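Local coordinates for protein succinate-semialdehyde dehydrogenase (Synechococcus sp., PDB 4ITA) that probably oxidises succinic semialdehyde to succinate with a nicotinamide cofactor, here bound as NADPH, in the manner of the aldehyde dehydrogenase family, at residues Y95-E107 with E438-A450. Numbering follows the deposited sequence.
Sequences YYAEHGEQFLANE and ELGLAGIRTFVNA. With EDO (1,2-ethanediol), chain F; EDO (1,2-ethanediol), chain B.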
loop_
_atom_site.group_PDB
_atom_site.type_symbol
_atom_site.label_atom_id
_atom_site.label_comp_id
_atom_site.label_asym_id
_atom_site.label_seq_id
_atom_site.Cartn_x
_atom_site.Cartn_y
_atom_site.Cartn_z
ATOM N N TYR A 95 18.082 -3.061 -15.064
ATOM C CA TYR A 95 18.050 -2.193 -13.892
ATOM C C TYR A 95 17.941 -2.993 -12.592
ATOM O O TYR A 95 18.723 -2.795 -11.654
ATOM C CB TYR A 95 16.911 -1.182 -14.000
ATOM C CG TYR A 95 16.843 -0.247 -12.817
ATOM C CD1 TYR A 95 17.686 0.853 -12.729
ATOM C CD2 TYR A 95 15.942 -0.468 -11.778
ATOM C CE1 TYR A 95 17.629 1.706 -11.643
ATOM C CE2 TYR A 95 15.875 0.385 -10.694
ATOM C CZ TYR A 95 16.723 1.465 -10.626
ATOM O OH TYR A 95 16.655 2.311 -9.538
ATOM N N TYR A 96 16.982 -3.913 -12.526
ATOM C CA TYR A 96 16.835 -4.704 -11.310
ATOM C C TYR A 96 17.903 -5.792 -11.159
ATOM O O TYR A 96 18.283 -6.125 -10.042
ATOM C CB TYR A 96 15.401 -5.221 -11.141
ATOM C CG TYR A 96 14.491 -4.081 -10.754
ATOM C CD1 TYR A 96 14.631 -3.454 -9.520
ATOM C CD2 TYR A 96 13.534 -3.588 -11.633
ATOM C CE1 TYR A 96 13.819 -2.389 -9.154
ATOM C CE2 TYR A 96 12.714 -2.520 -11.273
ATOM C CZ TYR A 96 12.869 -1.929 -10.037
ATOM O OH TYR A 96 12.070 -0.875 -9.681
ATOM N N ALA A 97 18.416 -6.313 -12.267
ATOM C CA ALA A 97 19.595 -7.174 -12.192
ATOM C C ALA A 97 20.757 -6.422 -11.538
ATOM O O ALA A 97 21.473 -6.976 -10.700
ATOM C CB ALA A 97 19.987 -7.644 -13.570
ATOM N N GLU A 98 20.926 -5.158 -11.911
ATOM C CA GLU A 98 22.080 -4.372 -11.487
ATOM C C GLU A 98 21.959 -3.775 -10.081
ATOM O O GLU A 98 22.973 -3.541 -9.423
ATOM C CB GLU A 98 22.388 -3.292 -12.538
ATOM C CG GLU A 98 22.977 -3.879 -13.828
ATOM C CD GLU A 98 22.912 -2.959 -15.036
ATOM O OE1 GLU A 98 22.637 -1.754 -14.883
ATOM O OE2 GLU A 98 23.142 -3.459 -16.154
ATOM N N HIS A 99 20.728 -3.544 -9.619
ATOM C CA HIS A 99 20.498 -2.832 -8.360
ATOM C C HIS A 99 19.693 -3.593 -7.318
ATOM O O HIS A 99 19.680 -3.210 -6.150
ATOM C CB HIS A 99 19.786 -1.494 -8.613
ATOM C CG HIS A 99 20.567 -0.544 -9.459
ATOM N ND1 HIS A 99 21.581 0.242 -8.948
ATOM C CD2 HIS A 99 20.491 -0.253 -10.779
ATOM C CE1 HIS A 99 22.100 0.969 -9.922
ATOM N NE2 HIS A 99 21.453 0.694 -11.040
ATOM N N GLY A 100 19.004 -4.650 -7.730
ATOM C CA GLY A 100 18.032 -5.304 -6.866
ATOM C C GLY A 100 18.576 -5.856 -5.563
ATOM O O GLY A 100 17.946 -5.703 -4.509
ATOM N N GLU A 101 19.747 -6.483 -5.612
ATOM C CA GLU A 101 20.332 -7.030 -4.395
ATOM C C GLU A 101 20.628 -5.914 -3.396
ATOM O O GLU A 101 20.282 -6.020 -2.210
ATOM C CB GLU A 101 21.606 -7.825 -4.687
ATOM C CG GLU A 101 22.225 -8.427 -3.426
ATOM C CD GLU A 101 23.254 -9.507 -3.701
ATOM O OE1 GLU A 101 23.583 -9.748 -4.876
ATOM O OE2 GLU A 101 23.725 -10.129 -2.728
ATOM N N GLN A 102 21.252 -4.837 -3.874
ATOM C CA GLN A 102 21.576 -3.695 -3.023
ATOM C C GLN A 102 20.313 -3.080 -2.449
ATOM O O GLN A 102 20.270 -2.704 -1.278
ATOM C CB GLN A 102 22.338 -2.636 -3.821
ATOM C CG GLN A 102 23.642 -3.136 -4.448
ATOM C CD GLN A 102 23.478 -3.599 -5.889
ATOM O OE1 GLN A 102 22.739 -4.541 -6.171
ATOM N NE2 GLN A 102 24.167 -2.935 -6.811
ATOM N N PHE A 103 19.284 -2.980 -3.282
ATOM C CA PHE A 103 18.010 -2.396 -2.880
ATOM C C PHE A 103 17.306 -3.213 -1.803
ATOM O O PHE A 103 16.452 -2.687 -1.097
ATOM C CB PHE A 103 17.090 -2.262 -4.095
ATOM C CG PHE A 103 17.426 -1.110 -5.010
ATOM C CD1 PHE A 103 18.479 -0.239 -4.744
ATOM C CD2 PHE A 103 16.663 -0.899 -6.150
ATOM C CE1 PHE A 103 18.755 0.825 -5.611
ATOM C CE2 PHE A 103 16.927 0.153 -7.005
ATOM C CZ PHE A 103 17.974 1.014 -6.739
ATOM N N LEU A 104 17.649 -4.493 -1.689
ATOM C CA LEU A 104 17.015 -5.382 -0.719
ATOM C C LEU A 104 17.923 -5.765 0.452
ATOM O O LEU A 104 17.550 -6.599 1.280
ATOM C CB LEU A 104 16.491 -6.641 -1.417
ATOM C CG LEU A 104 15.333 -6.421 -2.393
ATOM C CD1 LEU A 104 15.007 -7.710 -3.135
ATOM C CD2 LEU A 104 14.092 -5.916 -1.650
ATOM N N ALA A 105 19.106 -5.158 0.521
ATOM C CA ALA A 105 20.054 -5.443 1.600
ATOM C C ALA A 105 19.514 -5.034 2.970
ATOM O O ALA A 105 18.702 -4.109 3.081
ATOM C CB ALA A 105 21.375 -4.744 1.331
ATOM N N ASN A 106 19.971 -5.732 4.012
ATOM C CA ASN A 106 19.592 -5.384 5.381
ATOM C C ASN A 106 19.883 -3.923 5.676
ATOM O O ASN A 106 20.927 -3.399 5.282
ATOM C CB ASN A 106 20.374 -6.216 6.394
ATOM C CG ASN A 106 20.065 -7.692 6.325
ATOM O OD1 ASN A 106 19.109 -8.130 5.678
ATOM N ND2 ASN A 106 20.881 -8.481 7.014
ATOM N N GLU A 107 18.970 -3.273 6.384
ATOM C CA GLU A 107 19.196 -1.905 6.834
ATOM C C GLU A 107 19.256 -1.895 8.354
ATOM O O GLU A 107 18.267 -2.191 9.023
ATOM C CB GLU A 107 18.109 -0.970 6.298
ATOM C CG GLU A 107 18.163 -0.845 4.772
ATOM C CD GLU A 107 17.002 -0.075 4.164
ATOM O OE1 GLU A 107 15.886 -0.119 4.720
ATOM O OE2 GLU A 107 17.212 0.566 3.114
ATOM N N GLU A 438 5.886 2.114 -8.908
ATOM C CA GLU A 438 6.728 1.160 -9.610
ATOM C C GLU A 438 8.068 1.830 -9.880
ATOM O O GLU A 438 8.195 3.044 -9.717
ATOM C CB GLU A 438 6.092 0.755 -10.944
ATOM C CG GLU A 438 4.796 -0.032 -10.838
ATOM C CD GLU A 438 5.026 -1.503 -10.575
ATOM O OE1 GLU A 438 6.030 -1.847 -9.908
ATOM O OE2 GLU A 438 4.197 -2.310 -11.049
ATOM N N LEU A 439 9.053 1.036 -10.292
ATOM C CA LEU A 439 10.374 1.519 -10.714
ATOM C C LEU A 439 11.213 2.105 -9.574
ATOM O O LEU A 439 10.745 2.215 -8.436
ATOM C CB LEU A 439 10.260 2.491 -11.896
ATOM C CG LEU A 439 9.514 1.908 -13.099
ATOM C CD1 LEU A 439 9.449 2.916 -14.232
ATOM C CD2 LEU A 439 10.168 0.609 -13.563
ATOM N N GLY A 440 12.468 2.436 -9.865
ATOM C CA GLY A 440 13.387 2.858 -8.820
ATOM C C GLY A 440 13.471 1.857 -7.675
ATOM O O GLY A 440 13.271 0.652 -7.847
ATOM N N LEU A 441 13.770 2.361 -6.486
ATOM C CA LEU A 441 13.785 1.530 -5.295
ATOM C C LEU A 441 12.377 1.032 -4.982
ATOM O O LEU A 441 12.182 -0.121 -4.572
ATOM C CB LEU A 441 14.345 2.329 -4.115
ATOM C CG LEU A 441 14.273 1.654 -2.743
ATOM C CD1 LEU A 441 15.108 0.399 -2.733
ATOM C CD2 LEU A 441 14.732 2.610 -1.646
ATOM N N ALA A 442 11.391 1.905 -5.175
ATOM C CA ALA A 442 10.012 1.588 -4.826
ATOM C C ALA A 442 9.517 0.290 -5.452
ATOM O O ALA A 442 8.850 -0.505 -4.790
ATOM C CB ALA A 442 9.090 2.742 -5.215
ATOM N N GLY A 443 9.845 0.068 -6.723
ATOM C CA GLY A 443 9.329 -1.085 -7.440
ATOM C C GLY A 443 9.667 -2.416 -6.797
ATOM O O GLY A 443 8.897 -3.373 -6.881
ATOM N N ILE A 444 10.827 -2.499 -6.159
ATOM C CA ILE A 444 11.234 -3.765 -5.556
ATOM C C ILE A 444 10.899 -3.828 -4.063
ATOM O O ILE A 444 11.024 -4.877 -3.436
ATOM C CB ILE A 444 12.728 -4.082 -5.853
ATOM C CG1 ILE A 444 13.008 -5.588 -5.755
ATOM C CG2 ILE A 444 13.670 -3.239 -4.989
ATOM C CD1 ILE A 444 14.366 -5.999 -6.299
ATOM N N ARG A 445 10.452 -2.712 -3.498
ATOM C CA ARG A 445 10.067 -2.684 -2.085
ATOM C C ARG A 445 8.573 -2.882 -1.847
ATOM O O ARG A 445 8.161 -3.131 -0.723
ATOM C CB ARG A 445 10.507 -1.377 -1.423
ATOM C CG ARG A 445 12.003 -1.244 -1.249
ATOM C CD ARG A 445 12.565 -2.235 -0.238
ATOM N NE ARG A 445 13.966 -1.943 0.066
ATOM C CZ ARG A 445 14.370 -0.994 0.902
ATOM N NH1 ARG A 445 13.481 -0.241 1.532
ATOM N NH2 ARG A 445 15.666 -0.800 1.111
ATOM N N THR A 446 7.759 -2.768 -2.888
ATOM C CA THR A 446 6.306 -2.781 -2.709
ATOM C C THR A 446 5.764 -4.096 -2.168
ATOM O O THR A 446 4.991 -4.119 -1.209
ATOM C CB THR A 446 5.589 -2.456 -4.016
ATOM O OG1 THR A 446 5.994 -1.151 -4.455
ATOM C CG2 THR A 446 4.081 -2.466 -3.806
ATOM N N PHE A 447 6.182 -5.196 -2.779
ATOM C CA PHE A 447 5.607 -6.495 -2.456
ATOM C C PHE A 447 6.615 -7.424 -1.792
ATOM O O PHE A 447 6.807 -8.564 -2.201
ATOM C CB PHE A 447 4.982 -7.128 -3.702
ATOM C CG PHE A 447 3.805 -6.355 -4.239
ATOM C CD1 PHE A 447 2.680 -6.158 -3.459
ATOM C CD2 PHE A 447 3.847 -5.798 -5.510
ATOM C CE1 PHE A 447 1.591 -5.441 -3.946
ATOM C CE2 PHE A 447 2.770 -5.080 -6.004
ATOM C CZ PHE A 447 1.642 -4.901 -5.219
ATOM N N VAL A 448 7.258 -6.907 -0.754
ATOM C CA VAL A 448 8.111 -7.716 0.100
ATOM C C VAL A 448 7.663 -7.537 1.535
ATOM O O VAL A 448 7.010 -6.542 1.874
ATOM C CB VAL A 448 9.606 -7.330 -0.011
ATOM C CG1 VAL A 448 10.139 -7.617 -1.409
ATOM C CG2 VAL A 448 9.810 -5.863 0.339
ATOM N N ASN A 449 7.988 -8.528 2.357
ATOM C CA ASN A 449 7.896 -8.433 3.801
ATOM C C ASN A 449 9.124 -7.688 4.298
ATOM O O ASN A 449 10.235 -8.218 4.245
ATOM C CB ASN A 449 7.847 -9.842 4.409
ATOM C CG ASN A 449 7.904 -9.840 5.931
ATOM O OD1 ASN A 449 7.754 -8.803 6.570
ATOM N ND2 ASN A 449 8.103 -11.012 6.516
ATOM N N ALA A 450 8.930 -6.454 4.759
ATOM C CA ALA A 450 9.975 -5.743 5.487
ATOM C C ALA A 450 9.920 -6.283 6.911
ATOM O O ALA A 450 9.044 -5.908 7.701
ATOM C CB ALA A 450 9.748 -4.241 5.452
HETATM C C1 EDO F . 8.623 -7.091 -6.096
HETATM O O1 EDO F . 7.357 -7.694 -6.438
HETATM C C2 EDO F . 8.548 -6.376 -4.756
HETATM O O2 EDO F . 7.768 -5.189 -4.965
HETATM C C1 EDO B . 8.875 -4.449 10.288
HETATM O O1 EDO B . 9.075 -3.876 8.999
HETATM C C2 EDO B . 7.523 -5.077 10.579
HETATM O O2 EDO B . 7.320 -5.320 11.966
HETATM O O HOH W 1 18.677 -1.979 1.287
HETATM O O HOH W 2 14.351 1.887 3.288
#
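I444 fills the packed centre of the contact between helix 79-103 and the short helix 440-445, whose local axes cross at -69°. I444 CG1 lies anti to the backbone N (chi1 -156°), which sends I444 CD1 to L104 CD1 (3.7 Å) and over G100 CA, while CG2 meets the edge of the F103 ring and I444 CB lies 3.9 Å from Y96 CE1, the two side chains running in opposite directions. Beside it, Y96 OH donates in the carbonyl plane to a lone pair of G440 O (2.7 Å). Nearer the surface, exposed L441 lays CB and CD1 over one face of the F103 ring.

Toward solvent, hydrocarbon gives way to charge and water. R445 grips F103 O side-on with NE (2.8 Å) and NH2 (3.0 Å), and NH2 also reaches E107 OE2 (2.9 Å) from above the carboxylate plane, the two planes 83° apart. Water 2 links NH1 to E107 OE1, which also bonds Y120, whose ring makes a cation-pi contact with R445. A leucine in place of R445 would probably leave F103 O without its two donors and E107 without its countercharge. One guanidinium thus satisfies a carbonyl at the helix's C-terminal end and ties it to the strand beyond, probably strengthened by the helix dipole.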